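Side-chain contacts in ferritin like protein (Caulobacter vibrioides, PDB 3HL1), which is of unknown exact function but belongs to the ferritin-like family and probably binds metal within its helical bundle: residues Thr25-Leu30 with Ser75-Val80; Val32-Lys37 with Val42-Ile47; Asp90-Asn95 with Ile121-Trp126; Pro102-Leu107 with Leu112-Thr117. All blocks are in the same frame, centred on the assembly; numbering follows the deposited sequence.

Interaction 1 (Thr25-Leu30 with Ser75-Val80); sequences TIPYYL and SAPEYV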
loop_
_atom_site.group_PDB
_atom_site.type_symbol
_atom_site.label_atom_id
_atom_site.label_comp_id
_atom_site.label_asym_id
_atom_site.label_seq_id
_atom_site.Cartn_x
_atom_site.Cartn_y
_atom_site.Cartn_z
ATOM N N THR A 25 -2.770 -1.379 -1.938
ATOM C CA THR A 25 -3.475 -1.551 -0.696
ATOM C C THR A 25 -4.355 -0.366 -0.350
ATOM O O THR A 25 -5.297 -0.530 0.380
ATOM C CB THR A 25 -2.552 -1.786 0.512
ATOM O OG1 THR A 25 -1.868 -0.564 0.789
ATOM C CG2 THR A 25 -1.543 -2.943 0.282
ATOM N N ILE A 26 -4.046 0.842 -0.837
ATOM C CA ILE A 26 -4.743 2.037 -0.397
ATOM C C ILE A 26 -6.222 2.056 -0.838
ATOM O O ILE A 26 -7.111 2.164 0.025
ATOM C CB ILE A 26 -3.930 3.333 -0.756
ATOM C CG1 ILE A 26 -2.629 3.309 0.095
ATOM C CG2 ILE A 26 -4.769 4.596 -0.511
ATOM C CD1 ILE A 26 -1.562 4.248 -0.319
ATOM N N PRO A 27 -6.508 1.976 -2.171
ATOM C CA PRO A 27 -7.913 1.825 -2.549
ATOM C C PRO A 27 -8.614 0.606 -1.971
ATOM O O PRO A 27 -9.793 0.703 -1.641
ATOM C CB PRO A 27 -7.885 1.829 -4.094
ATOM C CG PRO A 27 -6.629 2.542 -4.445
ATOM C CD PRO A 27 -5.653 2.082 -3.375
ATOM N N TYR A 28 -7.892 -0.520 -1.792
ATOM C CA TYR A 28 -8.448 -1.698 -1.164
ATOM C C TYR A 28 -8.958 -1.397 0.257
ATOM O O TYR A 28 -10.090 -1.691 0.538
ATOM C CB TYR A 28 -7.446 -2.883 -1.151
ATOM C CG TYR A 28 -8.116 -4.232 -1.008
ATOM C CD1 TYR A 28 -8.421 -4.743 0.263
ATOM C CD2 TYR A 28 -8.496 -4.986 -2.142
ATOM C CE1 TYR A 28 -9.068 -5.977 0.404
ATOM C CE2 TYR A 28 -9.146 -6.226 -2.006
ATOM C CZ TYR A 28 -9.412 -6.701 -0.734
ATOM O OH TYR A 28 -10.070 -7.840 -0.595
ATOM N N TYR A 29 -8.102 -0.888 1.121
ATOM C CA TYR A 29 -8.410 -0.565 2.479
ATOM C C TYR A 29 -9.429 0.564 2.561
ATOM O O TYR A 29 -10.268 0.560 3.433
ATOM C CB TYR A 29 -7.157 -0.145 3.249
ATOM C CG TYR A 29 -6.116 -1.217 3.524
ATOM C CD1 TYR A 29 -6.166 -2.486 2.912
ATOM C CD2 TYR A 29 -4.948 -0.878 4.217
ATOM C CE1 TYR A 29 -5.175 -3.429 3.133
ATOM C CE2 TYR A 29 -3.910 -1.804 4.377
ATOM C CZ TYR A 29 -4.027 -3.073 3.859
ATOM O OH TYR A 29 -2.971 -3.984 4.017
ATOM N N LEU A 30 -9.306 1.573 1.709
ATOM C CA LEU A 30 -10.229 2.702 1.722
ATOM C C LEU A 30 -11.646 2.262 1.394
ATOM O O LEU A 30 -12.630 2.736 2.011
ATOM C CB LEU A 30 -9.801 3.797 0.728
ATOM C CG LEU A 30 -8.651 4.733 1.154
ATOM C CD1 LEU A 30 -8.181 5.609 -0.062
ATOM C CD2 LEU A 30 -9.031 5.564 2.434
ATOM N N SER A 75 0.332 4.631 -11.239
ATOM C CA SER A 75 -0.848 4.530 -12.081
ATOM C C SER A 75 -1.926 3.793 -11.315
ATOM O O SER A 75 -1.652 3.165 -10.302
ATOM C CB SER A 75 -0.509 3.889 -13.422
ATOM O OG SER A 75 0.176 2.718 -13.266
ATOM N N ALA A 76 -3.156 3.871 -11.785
ATOM C CA ALA A 76 -4.274 3.251 -11.076
ATOM C C ALA A 76 -4.109 1.715 -10.976
ATOM O O ALA A 76 -3.849 1.037 -11.966
ATOM C CB ALA A 76 -5.632 3.661 -11.734
ATOM N N PRO A 77 -4.216 1.163 -9.750
ATOM C CA PRO A 77 -4.130 -0.266 -9.555
ATOM C C PRO A 77 -5.392 -0.958 -10.096
ATOM O O PRO A 77 -6.469 -0.310 -10.235
ATOM C CB PRO A 77 -4.051 -0.394 -8.028
ATOM C CG PRO A 77 -3.891 0.958 -7.495
ATOM C CD PRO A 77 -4.511 1.853 -8.469
ATOM N N GLU A 78 -5.276 -2.261 -10.277
ATOM C CA GLU A 78 -6.358 -3.105 -10.697
ATOM C C GLU A 78 -6.658 -4.135 -9.637
ATOM O O GLU A 78 -5.744 -4.581 -8.917
ATOM C CB GLU A 78 -6.021 -3.778 -11.998
ATOM C CG GLU A 78 -6.124 -2.778 -13.134
ATOM C CD GLU A 78 -5.934 -3.416 -14.495
ATOM O OE1 GLU A 78 -4.792 -3.652 -14.878
ATOM O OE2 GLU A 78 -6.943 -3.668 -15.170
ATOM N N TYR A 79 -7.932 -4.528 -9.616
ATOM C CA TYR A 79 -8.523 -5.354 -8.557
ATOM C C TYR A 79 -9.297 -6.447 -9.197
ATOM O O TYR A 79 -10.542 -6.336 -9.385
ATOM C CB TYR A 79 -9.355 -4.470 -7.642
ATOM C CG TYR A 79 -8.507 -3.452 -6.970
ATOM C CD1 TYR A 79 -7.706 -3.774 -5.906
ATOM C CD2 TYR A 79 -8.506 -2.128 -7.409
ATOM C CE1 TYR A 79 -6.908 -2.815 -5.302
ATOM C CE2 TYR A 79 -7.684 -1.166 -6.845
ATOM C CZ TYR A 79 -6.873 -1.522 -5.794
ATOM O OH TYR A 79 -6.060 -0.624 -5.175
ATOM N N VAL A 80 -8.584 -7.539 -9.510
ATOM C CA VAL A 80 -9.156 -8.589 -10.342
ATOM C C VAL A 80 -8.743 -9.932 -9.811
ATOM O O VAL A 80 -7.575 -10.127 -9.494
ATOM C CB VAL A 80 -8.699 -8.465 -11.825
ATOM C CG1 VAL A 80 -9.218 -9.672 -12.720
ATOM C CG2 VAL A 80 -9.129 -7.125 -12.461
#
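Pro27 and Pro77 lie with their CA atoms 8.2 Å apart, as do Tyr28 and Tyr79, where an extended loop passes helix 8-35 of the ferritin-like fold. The helix is kinked at Pro27, whose ring nitrogen has no hydrogen to give to the preceding turn. Tyr79 lies against the kink: its phenol crosses the Pro27 ring at about a right angle, and its hydroxyl is hydrogen-bonded to Trp24 O in the preceding turn. A tyrosine suits the position because its ring packs while its OH bonds. Tyr28, with CG anti to the backbone N (chi1 -158°), brings the edge of its ring to Tyr79, CD2 lying 4.0 Å from Tyr79 CD1; its own hydroxyl is bonded to the carbonyl of Ser104. Phe273 of helix 261-283 touches both prolines, which meet each other more loosely, Pro27 CG lying 4.4 Å from Pro77 CG. Tightest is the phenol oxygen against the proline ring, Tyr79 OH standing 3.2 Å from Pro27 CB.

Interaction 2 (Val32-Lys37 with Val42-Ile47); sequences VLYSIK and VPYRLI
The Tyr44 ring carries Leu33 on one face and Ile36 at its edge. Leu33 CD1 stands 3.5 Å from the centroid of the Tyr44 ring and only 7° off the normal, a CH-pi contact over the centre. The leucine reaches there with CG anti to its backbone N (chi1 -177°), and the same methyl lies 3.1 Å from Tyr44 O. Ile36 meets the ring in its plane, CB being 3.9 Å from Tyr44 CD2. The Tyr34 ring approaches Tyr44 OH obliquely, its CE1 at 3.6 Å. Leucine suits its place because its forked end sets CD1 over Tyr44 and CD2 toward the rim of one Tyr34 face. One turn beyond Tyr44, Ile47 faces helix 8-35: its CD1 is 3.6 Å from Val32 CG1, and its CG2 packs on Leu33 CB. Met118 of helix 112-121 touches both Val32 and Ile47. No hydrogen bond links the two segments of this helical hairpin, so shape and dispersion, with burial of apolar surface, probably hold this corner of the bundle together.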
loop_
_atom_site.group_PDB
_atom_site.type_symbol
_atom_site.label_atom_id
_atom_site.label_comp_id
_atom_site.label_asym_id
_atom_site.label_seq_id
_atom_site.Cartn_x
_atom_site.Cartn_y
_atom_site.Cartn_z
ATOM N N VAL A 32 -12.964 -0.758 1.857
ATOM C CA VAL A 32 -13.471 -1.407 3.107
ATOM C C VAL A 32 -13.833 -0.380 4.150
ATOM O O VAL A 32 -14.912 -0.449 4.718
ATOM C CB VAL A 32 -12.447 -2.421 3.676
ATOM C CG1 VAL A 32 -12.867 -2.976 5.064
ATOM C CG2 VAL A 32 -12.221 -3.500 2.610
ATOM N N LEU A 33 -12.937 0.561 4.416
ATOM C CA LEU A 33 -13.175 1.587 5.431
ATOM C C LEU A 33 -14.511 2.278 5.267
ATOM O O LEU A 33 -15.331 2.308 6.154
ATOM C CB LEU A 33 -12.073 2.661 5.384
ATOM C CG LEU A 33 -12.085 3.777 6.395
ATOM C CD1 LEU A 33 -12.008 3.182 7.877
ATOM C CD2 LEU A 33 -11.008 4.861 6.078
ATOM N N TYR A 34 -14.720 2.865 4.111
ATOM C CA TYR A 34 -15.908 3.698 3.907
ATOM C C TYR A 34 -17.190 2.903 3.771
ATOM O O TYR A 34 -18.274 3.477 3.930
ATOM C CB TYR A 34 -15.704 4.659 2.726
ATOM C CG TYR A 34 -14.822 5.820 3.091
ATOM C CD1 TYR A 34 -15.257 6.786 3.983
ATOM C CD2 TYR A 34 -13.504 5.902 2.628
ATOM C CE1 TYR A 34 -14.442 7.839 4.362
ATOM C CE2 TYR A 34 -12.680 6.947 3.016
ATOM C CZ TYR A 34 -13.163 7.919 3.865
ATOM O OH TYR A 34 -12.370 8.960 4.237
ATOM N N SER A 35 -17.069 1.584 3.592
ATOM C CA SER A 35 -18.246 0.695 3.658
ATOM C C SER A 35 -18.878 0.612 5.037
ATOM O O SER A 35 -20.054 0.299 5.126
ATOM C CB SER A 35 -17.975 -0.734 3.191
ATOM O OG SER A 35 -17.330 -1.489 4.217
ATOM N N ILE A 36 -18.113 0.905 6.085
ATOM C CA ILE A 36 -18.555 0.785 7.431
ATOM C C ILE A 36 -19.399 2.003 7.744
ATOM O O ILE A 36 -18.914 3.117 7.715
ATOM C CB ILE A 36 -17.411 0.689 8.437
ATOM C CG1 ILE A 36 -16.518 -0.504 8.045
ATOM C CG2 ILE A 36 -17.980 0.499 9.851
ATOM C CD1 ILE A 36 -15.125 -0.566 8.770
ATOM N N LYS A 37 -20.667 1.771 8.054
ATOM C CA LYS A 37 -21.606 2.876 8.215
ATOM C C LYS A 37 -21.252 3.788 9.383
ATOM O O LYS A 37 -21.335 5.022 9.277
ATOM C CB LYS A 37 -23.038 2.340 8.373
ATOM C CG LYS A 37 -23.614 1.669 7.169
ATOM C CD LYS A 37 -25.102 1.283 7.405
ATOM C CE LYS A 37 -25.715 0.557 6.218
ATOM N NZ LYS A 37 -27.195 0.302 6.427
ATOM N N VAL A 42 -14.781 0.194 16.214
ATOM C CA VAL A 42 -13.372 -0.176 16.338
ATOM C C VAL A 42 -12.761 -0.513 14.958
ATOM O O VAL A 42 -11.648 -0.089 14.690
ATOM C CB VAL A 42 -13.117 -1.309 17.392
ATOM C CG1 VAL A 42 -11.712 -1.888 17.242
ATOM C CG2 VAL A 42 -13.352 -0.782 18.838
ATOM N N PRO A 43 -13.465 -1.281 14.097
ATOM C CA PRO A 43 -12.803 -1.681 12.850
ATOM C C PRO A 43 -12.580 -0.495 11.942
ATOM O O PRO A 43 -11.577 -0.414 11.233
ATOM C CB PRO A 43 -13.796 -2.669 12.221
ATOM C CG PRO A 43 -14.699 -3.078 13.356
ATOM C CD PRO A 43 -14.816 -1.855 14.168
ATOM N N TYR A 44 -13.475 0.469 12.005
ATOM C CA TYR A 44 -13.279 1.701 11.236
ATOM C C TYR A 44 -12.022 2.453 11.660
ATOM O O TYR A 44 -11.214 2.812 10.830
ATOM C CB TYR A 44 -14.480 2.611 11.361
ATOM C CG TYR A 44 -14.449 3.780 10.429
ATOM C CD1 TYR A 44 -13.714 4.929 10.728
ATOM C CD2 TYR A 44 -15.228 3.781 9.293
ATOM C CE1 TYR A 44 -13.721 6.036 9.871
ATOM C CE2 TYR A 44 -15.263 4.879 8.473
ATOM C CZ TYR A 44 -14.487 5.987 8.756
ATOM O OH TYR A 44 -14.554 7.057 7.916
ATOM N N ARG A 45 -11.855 2.680 12.956
ATOM C CA ARG A 45 -10.683 3.414 13.437
ATOM C C ARG A 45 -9.373 2.610 13.255
ATOM O O ARG A 45 -8.318 3.186 13.001
ATOM C CB ARG A 45 -10.913 3.881 14.878
ATOM C CG ARG A 45 -11.886 5.117 14.957
ATOM C CD ARG A 45 -13.100 4.914 15.878
ATOM N NE ARG A 45 -13.052 5.627 17.164
ATOM C CZ ARG A 45 -13.544 6.851 17.412
ATOM N NH1 ARG A 45 -14.113 7.600 16.461
ATOM N NH2 ARG A 45 -13.443 7.355 18.640
ATOM N N LEU A 46 -9.438 1.290 13.355
ATOM C CA LEU A 46 -8.260 0.464 13.079
ATOM C C LEU A 46 -7.822 0.574 11.631
ATOM O O LEU A 46 -6.644 0.720 11.355
ATOM C CB LEU A 46 -8.486 -1.010 13.420
ATOM C CG LEU A 46 -8.642 -1.391 14.913
ATOM C CD1 LEU A 46 -8.861 -2.938 15.028
ATOM C CD2 LEU A 46 -7.413 -0.905 15.726
ATOM N N ILE A 47 -8.780 0.487 10.720
ATOM C CA ILE A 47 -8.489 0.554 9.281
ATOM C C ILE A 47 -8.012 1.933 8.800
ATOM O O ILE A 47 -7.088 2.049 7.976
ATOM C CB ILE A 47 -9.689 0.051 8.445
ATOM C CG1 ILE A 47 -9.885 -1.437 8.711
ATOM C CG2 ILE A 47 -9.446 0.267 6.913
ATOM C CD1 ILE A 47 -11.217 -2.046 8.118
#

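Interaction 3 (Asp90-Asn95 with Ile121-Trp126); sequences DLDTPN and IEYPEW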
loop_
_atom_site.group_PDB
_atom_site.type_symbol
_atom_site.label_atom_id
_atom_site.label_comp_id
_atom_site.label_asym_id
_atom_site.label_seq_id
_atom_site.Cartn_x
_atom_site.Cartn_y
_atom_site.Cartn_z
ATOM N N ASP A 90 1.695 -19.115 -2.639
ATOM C CA ASP A 90 2.083 -20.491 -2.965
ATOM C C ASP A 90 3.519 -20.692 -2.565
ATOM O O ASP A 90 3.985 -21.809 -2.479
ATOM C CB ASP A 90 2.019 -20.791 -4.471
ATOM C CG ASP A 90 0.610 -20.844 -5.030
ATOM O OD1 ASP A 90 -0.365 -20.999 -4.263
ATOM O OD2 ASP A 90 0.495 -20.755 -6.276
ATOM N N LEU A 91 4.257 -19.607 -2.375
ATOM C CA LEU A 91 5.638 -19.724 -1.926
ATOM C C LEU A 91 5.760 -20.074 -0.438
ATOM O O LEU A 91 6.825 -20.452 0.034
ATOM C CB LEU A 91 6.424 -18.451 -2.224
ATOM C CG LEU A 91 6.568 -18.053 -3.695
ATOM C CD1 LEU A 91 7.192 -16.703 -3.824
ATOM C CD2 LEU A 91 7.427 -19.101 -4.426
ATOM N N ASP A 92 4.684 -19.892 0.308
ATOM C CA ASP A 92 4.731 -19.981 1.751
ATOM C C ASP A 92 4.247 -21.351 2.225
ATOM O O ASP A 92 3.414 -21.967 1.590
ATOM C CB ASP A 92 3.811 -18.906 2.357
ATOM C CG ASP A 92 4.194 -17.503 1.956
ATOM O OD1 ASP A 92 5.407 -17.297 1.728
ATOM O OD2 ASP A 92 3.300 -16.623 1.861
ATOM N N THR A 93 4.732 -21.770 3.383
ATOM C CA THR A 93 4.344 -23.052 3.979
ATOM C C THR A 93 4.018 -22.826 5.475
ATOM O O THR A 93 4.850 -22.323 6.241
ATOM C CB THR A 93 5.476 -24.068 3.776
ATOM O OG1 THR A 93 6.658 -23.552 4.381
ATOM C CG2 THR A 93 5.781 -24.306 2.245
ATOM N N PRO A 94 2.757 -23.053 5.874
ATOM C CA PRO A 94 1.606 -23.424 5.026
ATOM C C PRO A 94 1.207 -22.233 4.143
ATOM O O PRO A 94 1.580 -21.091 4.451
ATOM C CB PRO A 94 0.503 -23.748 6.047
ATOM C CG PRO A 94 0.813 -22.864 7.216
ATOM C CD PRO A 94 2.349 -22.830 7.277
ATOM N N ASN A 95 0.534 -22.510 3.028
ATOM C CA ASN A 95 -0.000 -21.467 2.188
ATOM C C ASN A 95 -1.053 -20.766 3.042
ATOM O O ASN A 95 -1.995 -21.401 3.505
ATOM C CB ASN A 95 -0.591 -22.049 0.919
ATOM C CG ASN A 95 -1.025 -21.010 -0.041
ATOM O OD1 ASN A 95 -1.375 -19.882 0.342
ATOM N ND2 ASN A 95 -0.993 -21.364 -1.327
ATOM N N ILE A 121 -2.426 -9.840 2.984
ATOM C CA ILE A 121 -1.509 -8.782 2.500
ATOM C C ILE A 121 -0.432 -8.502 3.531
ATOM O O ILE A 121 0.717 -8.321 3.174
ATOM C CB ILE A 121 -2.263 -7.488 2.186
ATOM C CG1 ILE A 121 -3.066 -7.623 0.906
ATOM C CG2 ILE A 121 -1.315 -6.301 2.023
ATOM C CD1 ILE A 121 -4.272 -6.641 0.907
ATOM N N GLU A 122 -0.829 -8.420 4.794
ATOM C CA GLU A 122 0.071 -8.099 5.871
ATOM C C GLU A 122 0.680 -9.322 6.565
ATOM O O GLU A 122 1.277 -9.198 7.632
ATOM C CB GLU A 122 -0.666 -7.244 6.924
ATOM C CG GLU A 122 -1.368 -5.966 6.386
ATOM C CD GLU A 122 -0.419 -4.788 6.118
ATOM O OE1 GLU A 122 0.844 -4.931 6.225
ATOM O OE2 GLU A 122 -0.944 -3.695 5.795
ATOM N N TYR A 123 0.531 -10.487 5.961
ATOM C CA TYR A 123 1.017 -11.739 6.531
ATOM C C TYR A 123 2.513 -11.637 6.847
ATOM O O TYR A 123 3.305 -11.274 5.950
ATOM C CB TYR A 123 0.803 -12.878 5.545
ATOM C CG TYR A 123 0.987 -14.252 6.132
ATOM C CD1 TYR A 123 0.163 -14.709 7.169
ATOM C CD2 TYR A 123 1.940 -15.122 5.612
ATOM C CE1 TYR A 123 0.316 -15.962 7.669
ATOM C CE2 TYR A 123 2.083 -16.390 6.118
ATOM C CZ TYR A 123 1.263 -16.784 7.159
ATOM O OH TYR A 123 1.354 -18.050 7.653
ATOM N N PRO A 124 2.910 -11.942 8.105
ATOM C CA PRO A 124 4.301 -11.737 8.531
ATOM C C PRO A 124 5.294 -12.700 7.892
ATOM O O PRO A 124 5.041 -13.881 7.738
ATOM C CB PRO A 124 4.243 -11.978 10.060
ATOM C CG PRO A 124 2.821 -11.826 10.419
ATOM C CD PRO A 124 2.090 -12.394 9.247
ATOM N N GLU A 125 6.437 -12.180 7.521
ATOM C CA GLU A 125 7.454 -12.992 6.854
ATOM C C GLU A 125 7.850 -14.213 7.672
ATOM O O GLU A 125 8.138 -15.278 7.103
ATOM C CB GLU A 125 8.689 -12.142 6.653
ATOM C CG GLU A 125 9.703 -12.770 5.752
ATOM C CD GLU A 125 10.987 -11.952 5.586
ATOM O OE1 GLU A 125 11.139 -10.846 6.195
ATOM O OE2 GLU A 125 11.846 -12.469 4.823
ATOM N N TRP A 126 7.941 -14.059 8.988
ATOM C CA TRP A 126 8.383 -15.192 9.824
ATOM C C TRP A 126 7.455 -16.420 9.765
ATOM O O TRP A 126 7.899 -17.560 9.950
ATOM C CB TRP A 126 8.646 -14.776 11.268
ATOM C CG TRP A 126 7.453 -14.428 12.054
ATOM C CD1 TRP A 126 6.909 -13.182 12.213
ATOM C CD2 TRP A 126 6.663 -15.315 12.857
ATOM N NE1 TRP A 126 5.827 -13.242 13.057
ATOM C CE2 TRP A 126 5.650 -14.538 13.464
ATOM C CE3 TRP A 126 6.711 -16.694 13.127
ATOM C CZ2 TRP A 126 4.686 -15.093 14.319
ATOM C CZ3 TRP A 126 5.743 -17.254 13.986
ATOM C CH2 TRP A 126 4.750 -16.450 14.571
HETATM O O HOH W 1 3.047 -19.485 6.155
#
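Tyr123 and Pro94 meet through a water. The water is hydrogen-bonded to both, donating to Pro94 O at 2.8 Å and lying 2.7 Å from Tyr123 OH, in the plane of the phenol ring at its edge. It thus links two groups that do not bond directly, Tyr123 OH and Pro94 O being 4.4 Å apart. The carboxylate of Asp92 approaches the same ring obliquely, OD2 coming to 4.3 Å from Tyr123 CD2 without any bond between them. Tyrosine suits this place because a long flat side chain can pack within the protein and still present a hydroxyl to a distant loop. Its CG is anti to the backbone N (chi1 -167°), which carries the ring toward segment 90-95. On the other side, the cis peptide before Pro94 turns the chain, and a backbone hydrogen bond ties Thr93 to Thr128. Tyr123 follows directly on Glu122, where helix 112-121 gives way to non-helical backbone, and Glu125 N is held by Glu207. Further in, Glu122 bonds to Tyr29 and to an unidentified molecule, probably from the crystallisation liquor; its hydrogen bond to His233 makes a carboxylate-histidine pairing consistent with the metal sites of ferritin-like helical bundles.

Interaction 4 (Pro102-Leu107 with Leu112-Thr117); sequences PYSAEL and LTRVNT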
loop_
_atom_site.group_PDB
_atom_site.type_symbol
_atom_site.label_atom_id
_atom_site.label_comp_id
_atom_site.label_asym_id
_atom_site.label_seq_id
_atom_site.Cartn_x
_atom_site.Cartn_y
_atom_site.Cartn_z
ATOM N N PRO A 102 -12.580 -17.480 2.576
ATOM C CA PRO A 102 -12.362 -16.948 1.258
ATOM C C PRO A 102 -11.560 -15.626 1.246
ATOM O O PRO A 102 -11.493 -14.949 2.268
ATOM C CB PRO A 102 -13.784 -16.711 0.755
ATOM C CG PRO A 102 -14.537 -16.361 1.988
ATOM C CD PRO A 102 -13.985 -17.288 3.016
ATOM N N TYR A 103 -11.003 -15.300 0.092
ATOM C CA TYR A 103 -10.257 -14.050 -0.105
ATOM C C TYR A 103 -10.350 -13.601 -1.588
ATOM O O TYR A 103 -10.728 -14.405 -2.447
ATOM C CB TYR A 103 -8.830 -14.276 0.368
ATOM C CG TYR A 103 -7.883 -14.874 -0.666
ATOM C CD1 TYR A 103 -7.795 -16.245 -0.909
ATOM C CD2 TYR A 103 -7.051 -14.038 -1.367
ATOM C CE1 TYR A 103 -6.899 -16.741 -1.869
ATOM C CE2 TYR A 103 -6.196 -14.505 -2.300
ATOM C CZ TYR A 103 -6.101 -15.836 -2.550
ATOM O OH TYR A 103 -5.158 -16.170 -3.497
ATOM N N SER A 104 -10.079 -12.319 -1.879
ATOM C CA SER A 104 -10.239 -11.802 -3.236
ATOM C C SER A 104 -9.508 -10.511 -3.417
ATOM O O SER A 104 -9.501 -9.693 -2.483
ATOM C CB SER A 104 -11.748 -11.601 -3.495
ATOM O OG SER A 104 -11.975 -11.060 -4.771
ATOM N N ALA A 105 -8.934 -10.281 -4.620
ATOM C CA ALA A 105 -8.350 -9.002 -4.949
ATOM C C ALA A 105 -9.421 -8.002 -5.411
ATOM O O ALA A 105 -9.122 -6.836 -5.633
ATOM C CB ALA A 105 -7.246 -9.137 -6.008
ATOM N N GLU A 106 -10.672 -8.443 -5.530
ATOM C CA GLU A 106 -11.751 -7.563 -5.907
ATOM C C GLU A 106 -12.150 -6.725 -4.753
ATOM O O GLU A 106 -12.163 -7.175 -3.610
ATOM C CB GLU A 106 -12.963 -8.335 -6.396
ATOM C CG GLU A 106 -12.680 -9.186 -7.611
ATOM C CD GLU A 106 -13.958 -9.915 -8.050
ATOM O OE1 GLU A 106 -15.076 -9.454 -7.782
ATOM O OE2 GLU A 106 -13.836 -10.958 -8.663
ATOM N N LEU A 107 -12.513 -5.490 -5.060
ATOM C CA LEU A 107 -12.914 -4.537 -4.047
ATOM C C LEU A 107 -14.289 -4.900 -3.449
ATOM O O LEU A 107 -15.124 -5.412 -4.168
ATOM C CB LEU A 107 -12.979 -3.160 -4.708
ATOM C CG LEU A 107 -11.660 -2.628 -5.246
ATOM C CD1 LEU A 107 -11.894 -1.259 -5.944
ATOM C CD2 LEU A 107 -10.593 -2.462 -4.181
ATOM N N LEU A 112 -15.998 -10.935 5.385
ATOM C CA LEU A 112 -14.935 -11.926 5.624
ATOM C C LEU A 112 -13.895 -11.998 4.514
ATOM O O LEU A 112 -12.686 -12.050 4.773
ATOM C CB LEU A 112 -15.557 -13.303 5.890
ATOM C CG LEU A 112 -14.527 -14.344 6.348
ATOM C CD1 LEU A 112 -13.729 -13.855 7.581
ATOM C CD2 LEU A 112 -15.209 -15.682 6.608
ATOM N N THR A 113 -14.373 -12.012 3.280
ATOM C CA THR A 113 -13.525 -12.085 2.104
ATOM C C THR A 113 -12.474 -10.945 2.090
ATOM O O THR A 113 -11.302 -11.185 1.832
ATOM C CB THR A 113 -14.362 -12.026 0.789
ATOM O OG1 THR A 113 -15.255 -13.147 0.746
ATOM C CG2 THR A 113 -13.439 -12.128 -0.468
ATOM N N ARG A 114 -12.916 -9.723 2.371
ATOM C CA ARG A 114 -12.023 -8.551 2.415
ATOM C C ARG A 114 -11.107 -8.560 3.644
ATOM O O ARG A 114 -9.942 -8.266 3.523
ATOM C CB ARG A 114 -12.809 -7.242 2.343
ATOM C CG ARG A 114 -12.871 -6.563 0.974
ATOM C CD ARG A 114 -13.140 -7.528 -0.206
ATOM N NE ARG A 114 -14.482 -8.087 -0.218
ATOM C CZ ARG A 114 -15.023 -8.645 -1.290
ATOM N NH1 ARG A 114 -14.400 -8.686 -2.450
ATOM N NH2 ARG A 114 -16.182 -9.202 -1.211
ATOM N N VAL A 115 -11.628 -8.883 4.818
ATOM C CA VAL A 115 -10.783 -8.934 6.013
ATOM C C VAL A 115 -9.752 -10.044 5.894
ATOM O O VAL A 115 -8.581 -9.830 6.187
ATOM C CB VAL A 115 -11.628 -9.060 7.286
ATOM C CG1 VAL A 115 -10.705 -9.369 8.483
ATOM C CG2 VAL A 115 -12.366 -7.704 7.449
ATOM N N ASN A 116 -10.144 -11.206 5.362
ATOM C CA ASN A 116 -9.150 -12.256 5.086
ATOM C C ASN A 116 -7.993 -11.800 4.169
ATOM O O ASN A 116 -6.797 -12.092 4.465
ATOM C CB ASN A 116 -9.797 -13.515 4.461
ATOM C CG ASN A 116 -10.483 -14.392 5.481
ATOM O OD1 ASN A 116 -10.167 -14.354 6.683
ATOM N ND2 ASN A 116 -11.455 -15.177 5.014
ATOM N N THR A 117 -8.351 -11.137 3.073
ATOM C CA THR A 117 -7.391 -10.548 2.124
ATOM C C THR A 117 -6.444 -9.548 2.804
ATOM O O THR A 117 -5.261 -9.558 2.538
ATOM C CB THR A 117 -8.123 -9.897 0.961
ATOM O OG1 THR A 117 -9.074 -10.828 0.430
ATOM C CG2 THR A 117 -7.117 -9.450 -0.149
HETATM O O HOH W 2 -15.709 -10.242 -4.599
#
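Asn116, Thr117 and Arg114 each take a polar backbone atom of the loop segment 102-107. Asn116 ND2 donates to Pro102 O at 2.8 Å, nearly straight at 160°, with the acceptor in its amide plane. That same carbonyl also faces Thr113 CA, in a CA-H...O contact of 3.5 Å. Thr117 OG1 has two roles: it accepts from Ser104 N at 2.9 Å (169°) and donates to Thr113 O. Thr113 O thus receives two donors, Thr117 N and OG1, from opposite faces of its plane. A threonine suits the helix here, since its hydroxyl can serve its own backbone and the passing chain together. Arg114 bends at chi2 and chi3, and NH1 donates a hydrogen bond to Glu106 O at 2.9 Å; the oxygen lies near the guanidinium plane, while NH1 stands above the carbonyl plane. NH1 also donates to a water, which gives a weak bond to Glu106 OE1. Asp111 salt-bridges NH2, and Thr113 CG2 covers one guanidinium face. Ser104 OG accepts from Glu106 N in an ST turn, while its CB packs 3.5 Å from Thr113 CG2. The loop thus runs along the first turns of helix 112-121, with Tyr28 and Val32 of helix 8-35 against Arg114, and Arg241 of helix 233-242 beside Asn116.

In the fold
Helix 8-35 joins most of these contacts. Interactions 1 and 2 share it, their centres 16 Å apart, and meet where Tyr29 O lies 3.6 Å from Ile47 CG2. Interaction 4 is closest to interaction 1, about 13 Å between centres, and the Tyr28-Ser104 hydrogen bond ties the loop beside helix 112-121 to helix 8-35 as well. Val32 CG2 packs 3.5 Å from Arg114 CG, linking interactions 2 and 4. Interaction 3 stands about 25 Å from interaction 2, centre to centre, without touching it, yet Tyr29 OH and Glu122 OE2, 2.7 Å apart, connect interactions 1 and 3 through Glu122, whose other oxygen holds an unidentified molecule, probably from the crystallisation liquor.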